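Local coordinates for signal recognition particle 54 kDa protein (Aeropyrum pernix, PDB 7EPK), which belongs to the SRP54 family, in which a helical bundle, a P-loop nucleotide-binding domain and a helical signal-peptide-binding domain share one chain, at residues A[117-120]-A[121-125]; A[287-290]-A[291-295]; A[363-367]-A[368-372]; A[374-377]-A[378-382]; A[388-392]-A[393-397]. One frame throughout, in Å; residues are numbered along the deposited sequence.

Contact 1 (A[117-120]-A[121-125])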
# COMPACT_ATOMS: atom_id res chain seq x y z
N ALA A 117 -19.40 -3.50 10.84
CA ALA A 117 -20.67 -3.89 10.19
C ALA A 117 -21.03 -2.86 9.11
O ALA A 117 -21.20 -3.24 7.92
CB ALA A 117 -21.76 -4.03 11.21
N TYR A 118 -21.13 -1.58 9.49
CA TYR A 118 -21.41 -0.47 8.55
C TYR A 118 -20.52 -0.63 7.32
O TYR A 118 -21.03 -0.71 6.19
CB TYR A 118 -21.12 0.90 9.14
CG TYR A 118 -21.23 2.02 8.14
CD1 TYR A 118 -22.37 2.16 7.36
CD2 TYR A 118 -20.21 2.94 7.95
CE1 TYR A 118 -22.49 3.18 6.43
CE2 TYR A 118 -20.32 3.97 7.03
CZ TYR A 118 -21.46 4.08 6.26
OH TYR A 118 -21.60 5.07 5.33
N TYR A 119 -19.21 -0.65 7.58
CA TYR A 119 -18.16 -0.61 6.55
C TYR A 119 -18.48 -1.63 5.46
O TYR A 119 -18.38 -1.31 4.25
CB TYR A 119 -16.79 -0.85 7.18
CG TYR A 119 -15.68 -0.94 6.17
CD1 TYR A 119 -15.16 0.21 5.60
CD2 TYR A 119 -15.22 -2.16 5.74
CE1 TYR A 119 -14.17 0.14 4.63
CE2 TYR A 119 -14.24 -2.25 4.77
CZ TYR A 119 -13.71 -1.09 4.21
OH TYR A 119 -12.74 -1.19 3.27
N TYR A 120 -18.85 -2.84 5.86
CA TYR A 120 -19.09 -3.95 4.90
C TYR A 120 -20.47 -3.80 4.27
O TYR A 120 -20.63 -4.24 3.09
CB TYR A 120 -18.90 -5.31 5.58
CG TYR A 120 -17.45 -5.71 5.73
CD1 TYR A 120 -16.69 -6.09 4.64
CD2 TYR A 120 -16.85 -5.73 6.98
CE1 TYR A 120 -15.37 -6.48 4.78
CE2 TYR A 120 -15.53 -6.12 7.13
CZ TYR A 120 -14.79 -6.49 6.03
OH TYR A 120 -13.50 -6.88 6.20
N VAL A 121 -21.44 -3.23 5.01
CA VAL A 121 -22.81 -2.98 4.47
C VAL A 121 -22.67 -2.06 3.25
O VAL A 121 -23.07 -2.51 2.14
CB VAL A 121 -23.78 -2.42 5.53
CG1 VAL A 121 -25.11 -2.01 4.91
CG2 VAL A 121 -24.02 -3.42 6.66
N ARG A 122 -22.04 -0.89 3.43
CA ARG A 122 -21.80 0.14 2.38
C ARG A 122 -21.09 -0.48 1.15
O ARG A 122 -21.43 -0.07 0.03
CB ARG A 122 -21.00 1.32 2.94
CG ARG A 122 -20.73 2.42 1.92
CD ARG A 122 -19.59 3.34 2.34
NE ARG A 122 -18.36 2.60 2.64
CZ ARG A 122 -17.35 3.03 3.39
NH1 ARG A 122 -17.37 4.23 3.95
NH2 ARG A 122 -16.31 2.24 3.58
N ARG A 123 -20.18 -1.44 1.34
CA ARG A 123 -19.51 -2.17 0.22
C ARG A 123 -20.43 -3.25 -0.35
O ARG A 123 -19.89 -4.15 -1.07
CB ARG A 123 -18.21 -2.83 0.70
CG ARG A 123 -17.17 -1.85 1.23
CD ARG A 123 -15.90 -2.62 1.50
NE ARG A 123 -15.32 -3.20 0.31
CZ ARG A 123 -14.56 -2.53 -0.55
NH1 ARG A 123 -14.31 -1.25 -0.35
NH2 ARG A 123 -14.04 -3.14 -1.60
N GLY A 124 -21.72 -3.21 -0.01
CA GLY A 124 -22.78 -4.04 -0.62
C GLY A 124 -22.80 -5.46 -0.09
O GLY A 124 -23.25 -6.37 -0.82
N TYR A 125 -22.34 -5.67 1.14
CA TYR A 125 -22.38 -6.99 1.81
C TYR A 125 -23.64 -7.01 2.69
O TYR A 125 -23.94 -5.94 3.32
CB TYR A 125 -21.06 -7.22 2.56
CG TYR A 125 -19.90 -7.72 1.72
CD1 TYR A 125 -19.94 -8.99 1.16
CD2 TYR A 125 -18.75 -6.96 1.52
CE1 TYR A 125 -18.89 -9.48 0.40
CE2 TYR A 125 -17.70 -7.44 0.75
CZ TYR A 125 -17.76 -8.71 0.19
OH TYR A 125 -16.75 -9.24 -0.56

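Contact 2 (A[287-290]-A[291-295])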
# COMPACT_ATOMS: atom_id res chain seq x y z
N VAL A 287 2.08 5.98 6.45
CA VAL A 287 3.45 6.53 6.63
C VAL A 287 3.59 7.76 5.72
O VAL A 287 4.19 8.76 6.14
CB VAL A 287 4.51 5.45 6.36
CG1 VAL A 287 4.23 4.17 7.12
CG2 VAL A 287 4.62 5.16 4.89
N ALA A 288 2.99 7.72 4.55
CA ALA A 288 2.91 8.88 3.64
C ALA A 288 2.33 10.10 4.38
O ALA A 288 2.69 11.23 4.01
CB ALA A 288 2.09 8.52 2.43
N ARG A 289 1.45 9.88 5.35
CA ARG A 289 0.71 10.97 6.04
C ARG A 289 1.62 11.51 7.13
O ARG A 289 1.68 12.72 7.30
CB ARG A 289 -0.60 10.45 6.64
CG ARG A 289 -1.78 10.41 5.68
CD ARG A 289 -3.10 10.45 6.44
NE ARG A 289 -4.17 10.98 5.62
CZ ARG A 289 -5.18 10.29 5.10
NH1 ARG A 289 -5.30 8.98 5.32
NH2 ARG A 289 -6.08 10.92 4.36
N ILE A 290 2.21 10.58 7.88
CA ILE A 290 3.29 10.79 8.88
C ILE A 290 4.38 11.67 8.25
O ILE A 290 4.68 12.75 8.80
CB ILE A 290 3.83 9.40 9.32
CG1 ILE A 290 2.83 8.62 10.18
CG2 ILE A 290 5.18 9.47 9.99
CD1 ILE A 290 2.16 9.44 11.26
N LEU A 291 4.94 11.22 7.12
CA LEU A 291 6.09 11.86 6.43
C LEU A 291 5.64 13.21 5.86
O LEU A 291 6.51 14.06 5.65
CB LEU A 291 6.60 10.95 5.32
CG LEU A 291 7.87 10.16 5.61
CD1 LEU A 291 7.94 9.69 7.05
CD2 LEU A 291 8.00 8.98 4.67
N GLY A 292 4.35 13.37 5.58
CA GLY A 292 3.81 14.58 4.93
C GLY A 292 3.37 14.26 3.51
O GLY A 292 4.24 14.25 2.62
N MET A 293 2.06 13.99 3.35
CA MET A 293 1.40 13.45 2.14
C MET A 293 1.73 14.33 0.93
O MET A 293 2.08 13.77 -0.11
CB MET A 293 -0.12 13.41 2.36
CG MET A 293 -0.88 12.38 1.54
SD MET A 293 -2.54 12.12 2.25
CE MET A 293 -3.22 13.78 2.13
N GLY A 294 1.68 15.66 1.10
CA GLY A 294 2.02 16.65 0.04
C GLY A 294 3.44 16.45 -0.51
O GLY A 294 3.58 16.03 -1.69
N ASP A 295 4.45 16.73 0.31
CA ASP A 295 5.89 16.50 -0.01
C ASP A 295 6.07 15.11 -0.61
O ASP A 295 6.55 15.01 -1.74
CB ASP A 295 6.78 16.61 1.23
CG ASP A 295 6.52 17.83 2.10
OD1 ASP A 295 5.45 18.46 1.91
OD2 ASP A 295 7.38 18.13 2.97

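Contact 3 (A[363-367]-A[368-372])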
# COMPACT_ATOMS: atom_id res chain seq x y z
N LEU A 363 11.62 14.02 -32.05
CA LEU A 363 10.96 14.03 -30.71
C LEU A 363 9.60 14.73 -30.80
O LEU A 363 9.20 15.33 -29.77
CB LEU A 363 11.86 14.72 -29.68
CG LEU A 363 13.29 14.18 -29.58
CD1 LEU A 363 14.01 14.79 -28.39
CD2 LEU A 363 13.29 12.66 -29.49
N LYS A 364 8.92 14.64 -31.95
CA LYS A 364 7.58 15.23 -32.20
C LYS A 364 6.68 14.18 -32.89
O LYS A 364 6.15 14.45 -33.99
CB LYS A 364 7.72 16.53 -33.00
CG LYS A 364 6.84 17.67 -32.51
CD LYS A 364 6.39 18.62 -33.60
CE LYS A 364 6.61 20.07 -33.26
NZ LYS A 364 8.05 20.41 -33.14
N LEU A 365 6.55 13.02 -32.27
CA LEU A 365 5.62 11.94 -32.72
C LEU A 365 4.39 12.06 -31.80
O LEU A 365 4.57 12.55 -30.67
CB LEU A 365 6.32 10.58 -32.58
CG LEU A 365 7.57 10.31 -33.42
CD1 LEU A 365 8.48 11.52 -33.54
CD2 LEU A 365 8.36 9.15 -32.85
N GLY A 366 3.21 11.64 -32.27
CA GLY A 366 1.97 11.61 -31.46
C GLY A 366 2.07 10.58 -30.34
O GLY A 366 3.13 9.97 -30.20
N GLU A 367 1.01 10.37 -29.56
CA GLU A 367 0.95 9.20 -28.66
C GLU A 367 0.71 7.97 -29.54
O GLU A 367 1.52 7.02 -29.48
CB GLU A 367 -0.13 9.36 -27.58
CG GLU A 367 0.32 8.88 -26.20
CD GLU A 367 0.37 7.38 -25.99
OE1 GLU A 367 -0.51 6.69 -26.51
OE2 GLU A 367 1.27 6.90 -25.27
N GLU A 368 -0.34 8.02 -30.36
CA GLU A 368 -0.80 6.87 -31.17
C GLU A 368 0.34 6.40 -32.07
O GLU A 368 0.49 5.17 -32.17
CB GLU A 368 -2.06 7.21 -31.98
CG GLU A 368 -3.36 6.77 -31.31
CD GLU A 368 -3.37 5.37 -30.73
OE1 GLU A 368 -2.77 4.43 -31.36
OE2 GLU A 368 -3.95 5.21 -29.63
N LYS A 369 1.10 7.32 -32.68
CA LYS A 369 2.16 6.98 -33.68
C LYS A 369 3.28 6.19 -32.99
O LYS A 369 3.80 5.21 -33.59
CB LYS A 369 2.70 8.22 -34.39
CG LYS A 369 3.74 7.93 -35.46
CD LYS A 369 3.87 9.00 -36.54
CE LYS A 369 3.04 8.73 -37.79
NZ LYS A 369 1.72 9.41 -37.75
N MET A 370 3.62 6.58 -31.76
CA MET A 370 4.57 5.84 -30.89
C MET A 370 3.96 4.49 -30.50
O MET A 370 4.69 3.49 -30.60
CB MET A 370 4.92 6.65 -29.63
CG MET A 370 5.68 7.94 -29.95
SD MET A 370 6.36 8.76 -28.49
CE MET A 370 6.10 10.50 -28.84
N LYS A 371 2.67 4.45 -30.13
CA LYS A 371 1.98 3.21 -29.65
C LYS A 371 1.90 2.19 -30.79
O LYS A 371 1.97 0.98 -30.50
CB LYS A 371 0.58 3.53 -29.10
CG LYS A 371 -0.13 2.38 -28.39
CD LYS A 371 -1.33 1.82 -29.15
CE LYS A 371 -2.22 0.90 -28.34
NZ LYS A 371 -3.03 1.64 -27.34
N ARG A 372 1.75 2.66 -32.03
CA ARG A 372 1.63 1.78 -33.22
C ARG A 372 3.03 1.24 -33.53
O ARG A 372 3.17 0.02 -33.77
CB ARG A 372 1.08 2.53 -34.45
CG ARG A 372 -0.43 2.80 -34.46
CD ARG A 372 -0.92 3.21 -35.84
NE ARG A 372 -0.19 4.33 -36.45
CZ ARG A 372 -0.45 5.62 -36.26
NH1 ARG A 372 -1.45 6.00 -35.48
NH2 ARG A 372 0.30 6.54 -36.85

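Contact 4 (A[374-377]-A[378-382])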
# COMPACT_ATOMS: atom_id res chain seq x y z
N MET A 374 5.49 0.84 -31.49
CA MET A 374 5.88 -0.12 -30.44
C MET A 374 5.24 -1.49 -30.75
O MET A 374 5.98 -2.49 -30.72
CB MET A 374 5.54 0.39 -29.03
CG MET A 374 6.63 1.34 -28.47
SD MET A 374 6.31 2.15 -26.85
CE MET A 374 5.83 0.71 -25.90
N ALA A 375 3.97 -1.53 -31.15
CA ALA A 375 3.25 -2.77 -31.53
C ALA A 375 3.98 -3.45 -32.69
O ALA A 375 4.15 -4.69 -32.64
CB ALA A 375 1.82 -2.45 -31.91
N ILE A 376 4.35 -2.65 -33.69
CA ILE A 376 5.14 -3.04 -34.90
C ILE A 376 6.39 -3.79 -34.45
O ILE A 376 6.58 -4.92 -34.89
CB ILE A 376 5.51 -1.81 -35.75
CG1 ILE A 376 4.30 -1.15 -36.42
CG2 ILE A 376 6.60 -2.16 -36.75
CD1 ILE A 376 3.90 -1.77 -37.73
N ILE A 377 7.24 -3.15 -33.64
CA ILE A 377 8.55 -3.68 -33.17
C ILE A 377 8.29 -5.00 -32.44
O ILE A 377 9.01 -5.99 -32.66
CB ILE A 377 9.30 -2.66 -32.29
CG1 ILE A 377 9.66 -1.38 -33.05
CG2 ILE A 377 10.56 -3.27 -31.70
CD1 ILE A 377 10.08 -0.26 -32.17
N GLU A 378 7.25 -5.04 -31.61
CA GLU A 378 6.92 -6.24 -30.81
C GLU A 378 6.61 -7.43 -31.73
O GLU A 378 6.77 -8.57 -31.27
CB GLU A 378 5.79 -5.92 -29.83
CG GLU A 378 6.19 -4.98 -28.72
CD GLU A 378 5.03 -4.48 -27.89
OE1 GLU A 378 5.20 -3.49 -27.14
OE2 GLU A 378 3.96 -5.08 -27.99
N SER A 379 6.20 -7.20 -32.98
CA SER A 379 5.78 -8.25 -33.96
C SER A 379 6.95 -8.67 -34.87
O SER A 379 6.88 -9.76 -35.46
CB SER A 379 4.55 -7.83 -34.76
OG SER A 379 3.41 -7.63 -33.92
N MET A 380 8.00 -7.86 -34.97
CA MET A 380 9.25 -8.22 -35.69
C MET A 380 9.91 -9.42 -35.00
O MET A 380 9.93 -9.43 -33.77
CB MET A 380 10.23 -7.05 -35.65
CG MET A 380 9.69 -5.78 -36.25
SD MET A 380 11.03 -4.60 -36.40
CE MET A 380 10.31 -3.30 -37.40
N THR A 381 10.50 -10.35 -35.75
CA THR A 381 11.31 -11.49 -35.22
C THR A 381 12.56 -10.93 -34.53
O THR A 381 12.96 -9.78 -34.80
CB THR A 381 11.75 -12.50 -36.29
OG1 THR A 381 12.86 -12.03 -37.04
CG2 THR A 381 10.68 -12.84 -37.31
N TYR A 382 13.19 -11.73 -33.69
CA TYR A 382 14.47 -11.35 -33.03
C TYR A 382 15.52 -11.05 -34.10
O TYR A 382 16.36 -10.18 -33.86
CB TYR A 382 14.92 -12.44 -32.06
CG TYR A 382 14.01 -12.58 -30.87
CD1 TYR A 382 13.95 -11.59 -29.90
CD2 TYR A 382 13.15 -13.65 -30.75
CE1 TYR A 382 13.09 -11.70 -28.81
CE2 TYR A 382 12.29 -13.77 -29.68
CZ TYR A 382 12.26 -12.80 -28.69
OH TYR A 382 11.41 -12.93 -27.64

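Contact 5 (A[388-392]-A[393-397])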
# COMPACT_ATOMS: atom_id res chain seq x y z
N PRO A 388 16.95 -4.92 -39.32
CA PRO A 388 15.66 -4.50 -39.88
C PRO A 388 15.71 -4.28 -41.40
O PRO A 388 14.66 -4.18 -42.00
CB PRO A 388 15.37 -3.21 -39.10
CG PRO A 388 16.75 -2.67 -38.76
CD PRO A 388 17.59 -3.90 -38.48
N GLU A 389 16.91 -4.21 -41.99
CA GLU A 389 17.17 -4.08 -43.46
C GLU A 389 16.73 -5.36 -44.20
O GLU A 389 16.44 -5.26 -45.40
CB GLU A 389 18.65 -3.80 -43.75
CG GLU A 389 19.64 -4.59 -42.89
CD GLU A 389 20.04 -3.94 -41.56
OE1 GLU A 389 19.52 -2.83 -41.23
OE2 GLU A 389 20.89 -4.53 -40.86
N ILE A 390 16.69 -6.49 -43.49
CA ILE A 390 16.19 -7.81 -43.97
C ILE A 390 14.72 -7.69 -44.36
O ILE A 390 14.30 -8.48 -45.20
CB ILE A 390 16.45 -8.89 -42.88
CG1 ILE A 390 17.78 -9.61 -43.12
CG2 ILE A 390 15.29 -9.88 -42.72
CD1 ILE A 390 18.01 -10.08 -44.55
N ILE A 391 13.99 -6.75 -43.76
CA ILE A 391 12.50 -6.59 -43.88
C ILE A 391 12.17 -6.20 -45.32
O ILE A 391 12.32 -5.02 -45.66
CB ILE A 391 11.94 -5.57 -42.88
CG1 ILE A 391 12.15 -6.03 -41.43
CG2 ILE A 391 10.48 -5.29 -43.17
CD1 ILE A 391 11.62 -5.08 -40.37
N ASP A 392 11.73 -7.19 -46.11
CA ASP A 392 11.24 -7.07 -47.51
C ASP A 392 9.74 -6.77 -47.44
O ASP A 392 9.29 -6.28 -46.38
CB ASP A 392 11.54 -8.36 -48.30
CG ASP A 392 10.77 -9.58 -47.82
OD1 ASP A 392 9.64 -9.40 -47.29
OD2 ASP A 392 11.32 -10.70 -47.94
N LYS A 393 9.00 -7.10 -48.51
CA LYS A 393 7.55 -6.83 -48.66
C LYS A 393 6.74 -7.88 -47.90
O LYS A 393 5.75 -7.48 -47.24
CB LYS A 393 7.16 -6.81 -50.15
CG LYS A 393 7.22 -5.45 -50.82
CD LYS A 393 6.41 -4.36 -50.10
CE LYS A 393 4.98 -4.75 -49.81
NZ LYS A 393 4.12 -3.56 -49.57
N ARG A 394 7.16 -9.14 -48.00
CA ARG A 394 6.54 -10.33 -47.33
C ARG A 394 6.58 -10.14 -45.81
O ARG A 394 5.53 -10.36 -45.16
CB ARG A 394 7.29 -11.62 -47.71
CG ARG A 394 6.79 -12.84 -46.95
CD ARG A 394 7.61 -14.08 -47.24
NE ARG A 394 7.09 -15.23 -46.52
CZ ARG A 394 6.00 -15.91 -46.86
NH1 ARG A 394 5.28 -15.58 -47.92
NH2 ARG A 394 5.61 -16.94 -46.12
N ARG A 395 7.75 -9.78 -45.27
CA ARG A 395 7.96 -9.52 -43.82
C ARG A 395 7.11 -8.31 -43.43
O ARG A 395 6.29 -8.44 -42.50
CB ARG A 395 9.45 -9.30 -43.53
CG ARG A 395 10.27 -10.57 -43.70
CD ARG A 395 11.76 -10.35 -43.61
NE ARG A 395 12.46 -11.62 -43.66
CZ ARG A 395 12.76 -12.39 -42.61
NH1 ARG A 395 12.46 -12.00 -41.38
NH2 ARG A 395 13.36 -13.55 -42.80
N MET A 396 7.25 -7.21 -44.17
CA MET A 396 6.53 -5.93 -43.93
C MET A 396 5.05 -6.25 -43.73
O MET A 396 4.43 -5.74 -42.76
CB MET A 396 6.72 -4.99 -45.12
CG MET A 396 6.74 -3.53 -44.76
SD MET A 396 7.63 -2.51 -45.98
CE MET A 396 9.33 -2.92 -45.59
N ARG A 397 4.53 -7.10 -44.62
CA ARG A 397 3.13 -7.60 -44.60
C ARG A 397 2.89 -8.38 -43.30
O ARG A 397 2.00 -7.98 -42.55
CB ARG A 397 2.86 -8.41 -45.87
CG ARG A 397 1.47 -9.03 -45.96
CD ARG A 397 0.34 -8.02 -46.09
NE ARG A 397 -0.97 -8.62 -45.82
CZ ARG A 397 -2.14 -8.01 -45.95
NH1 ARG A 397 -2.21 -6.75 -46.35
NH2 ARG A 397 -3.25 -8.67 -45.67

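Contact 1 (A[117-120]-A[121-125])
Tyr125 N donates to Tyr120 O (3.0 Å) and Gly124 N to Val121 O, the paired backbone bonds of a Schellman motif that ends helix 109-122. Gly124, with its positive phi of 79°, is the C-prime residue. One turn back, regular helical bonds run from Val121 N to Ala117 O (2.9 Å) and from Arg122 N to Tyr118 O (2.9 Å), but the bond from Arg123 N to Tyr119 O is weak and long at 3.4 Å. The apolar contact follows the turn: Tyr125 CD2 comes to the edge of the Tyr120 ring, near its plane, 3.8 Å from CD1. On the other flank, arginines meet Tyr119. Arg123 runs alongside the phenol in the same direction, its CD 3.7 Å from Tyr119 CE2 and the two planes 19° apart. The Arg122 guanidinium is turned 75° to that ring, which NH2 approaches obliquely near CD1 and CE1. Ala117, Tyr120 and Val121 pack on strand 127-131. Backbone bonds thus set the helix end, while polar tips tie it outward, Arg123 NE in a salt bridge to Asp91 and Tyr120 OH on Val90 O, so the turn is held against the segment leading into strand 97-102.

Contact 2 (A[287-290]-A[291-295])
Arg289 and Met293 run alongside each other in the same direction across a glycine-centred break between helix 283-291 and the long helix 293-320. Gly292 leaves the first helix with positive phi (109°), a value glycine adopts readily, and stands at the N-cap position of the second. Met293 SD rests 3.9 Å from Arg289 CG and equally far from Arg289 NE. The arginine contributes its extended aliphatic stem, and the sulfur meets the guanidinium obliquely. Met293 reaches it with CG anti to its own N (chi1 -154°) and a bend at the last torsion that turns the methyl aside. On another side of the helix Ile290 and Leu291 slant across each other, Ile290 CG2 touching Leu291 CD1 at 4.0 Å. Leu291 is buried against Val5 and Val9 of helix 4-13 and Tyr75 and Leu78 of helix 66-81, so this last turn joins the helical bundle to the start of the long helix, where Asp295 OD2 forms a salt bridge with Arg14. Gly292 N gives Arg289 O only a weak bond (3.2 Å), whereas Leu291 N meets Val287 O at 2.8 Å and nearly straight, 168°.

Contact 3 (A[363-367]-A[368-372])
Leu365 and Met370 each hold CG beside their own backbone N, with chi1 of -63° and -64°, and the two side chains cross at about a right angle. Met370 runs straight through chi2, and a modest bend at chi3 (-141°) leaves its methyl beside the incoming chain: CE lies 3.7 Å from Leu365 CB, and CG is 3.8 Å from that same carbon. Leu365 CD2 adds a looser touch on Met370 CG at 4.1 Å. The thioether also passes close to the carbonyl oxygens of Leu365 and Gly366, so the methionine packs on backbone as well as on leucine. Farther along, Lys371 N donates to Glu367 O, at 2.9 Å and lying in the carbonyl plane, an early bond of helix 367-379. Lys371 CB sits near that oxygen, but its ammonium turns off elsewhere, with NZ 5.7 Å from Glu367 OE1, and no ion pair forms between them. Glu367 instead forms a salt bridge through OE2 with Arg337, which probably offsets its charge, since its OE1 stays 4.9 Å from the like-charged Glu368 OE2 on an exposed flank. Inward, Met370 packs against Leu333, Met336 and Arg337 of helix 326-337, while Leu363 reaches helix 350-356. An apolar residue just ahead of a helix, packed on another five positions later in its first turn, is consistent with a hydrophobic staple; here it lies at the entry to helix 367-379 of the signal-peptide-binding domain.

Contact 4 (A[374-377]-A[378-382])
The Glu378 carboxylate sits near the Met374 carbonyl: its CD is 3.6 Å from Met374 O and its OE1 4.3 Å from Met374 CB. With CG beside the backbone N (chi1 -69°) the chain extends back along the helix, and OE1 is hydrogen-bonded to Tyr330 OH of helix 326-337. The flat peptide groups are met differently as the helix runs out. Glu378 N approaches Met374 O at 3.0 Å, tilted just 16° from the carbonyl plane, whereas Ser379 N sits above the Ile376 carbonyl plane, 58° out of it, though only 3.0 Å from the oxygen. Met380 N is shared weakly between that oxygen and Ile377 O, and Ala375 O receives two weak bonds from Ser379, through N and through OG (3.3 Å). The hydroxyl thus helps to cover a carbonyl at the weakly bonded end. On the buried side, Met380 stretches out fully so that CE touches Ile376 CG2 at 3.9 Å. Thr381 then caps the next helix, OG1 accepting from Glu384 N. The apolar side is wedged between helices: Ile376 and Met380 pack on Ile399 of helix 393-402 and on helix 409-423, and Met374 and Ile377 lean on helix 326-337.

Contact 5 (A[388-392]-A[393-397])
Asp392 OD1 accepts from Arg395 N at 2.8 Å, a nearly straight bond (165°) that caps the start of helix 393-402. The aspartate can turn back to its own helix because CG stands between the backbone N and the carbonyl carbon (chi1 66°), the crowded position, and OD1 is met nearly along its C-O axis. The same residue grips the helix with its backbone: Met396 N donates to Asp392 O at 3.1 Å from above the carbonyl plane, 39° out of it. On the packed side, Ile391 and Met396 cross at about a right angle, Ile391 CG2 lying 3.6 Å from Met396 CE. Isoleucine just before the N-cap and methionine in the first turn, five residues apart, fit a hydrophobic staple placed beside the capping bond. Equally close, Ile390 CG2 lies over one face of the Arg395 guanidinium, offset toward the rim and 3.5 Å from NE, while NH1 of that arginine is fixed by a salt bridge with Glu384. The looser side is charged. Asp392 OD2 remains 4.5 Å from Arg395 NE, too far for a salt bridge, though the opposite charges may attract weakly. The Arg394 side chain touches OD1 with CB, then extends away, exposed. Inward, Met396 packs on Val410 and Leu414 of helix 409-423, Pro388 touches Tyr417 of the same helix, and Ile391 meets Met380 just beyond helix 367-379, so the 3-10 turn and the new helix are both seated on their neighbours.

In the fold
Contact 1 closes a helix against the central sheet of the nucleotide-binding domain and is rich in tyrosine, while contact 2 marks the glycine break from which the long connecting helix starts; their centres are 29 Å apart and they do not touch. Contacts 3, 4 and 5 gather in the signal-peptide-binding domain. Contacts 3 and 4 are the two ends of helix 367-379; contact 5 opens helix 393-402. Contact 3, with its charged flanks, is the surface contact, and the other four are partly buried. Contacts 4 and 5 meet directly, Met380 CE lying 3.7 Å from Ile391 CD1. Methionine takes part in contacts 2 to 5, whereas a side-chain carboxylate cap distinguishes contact 5.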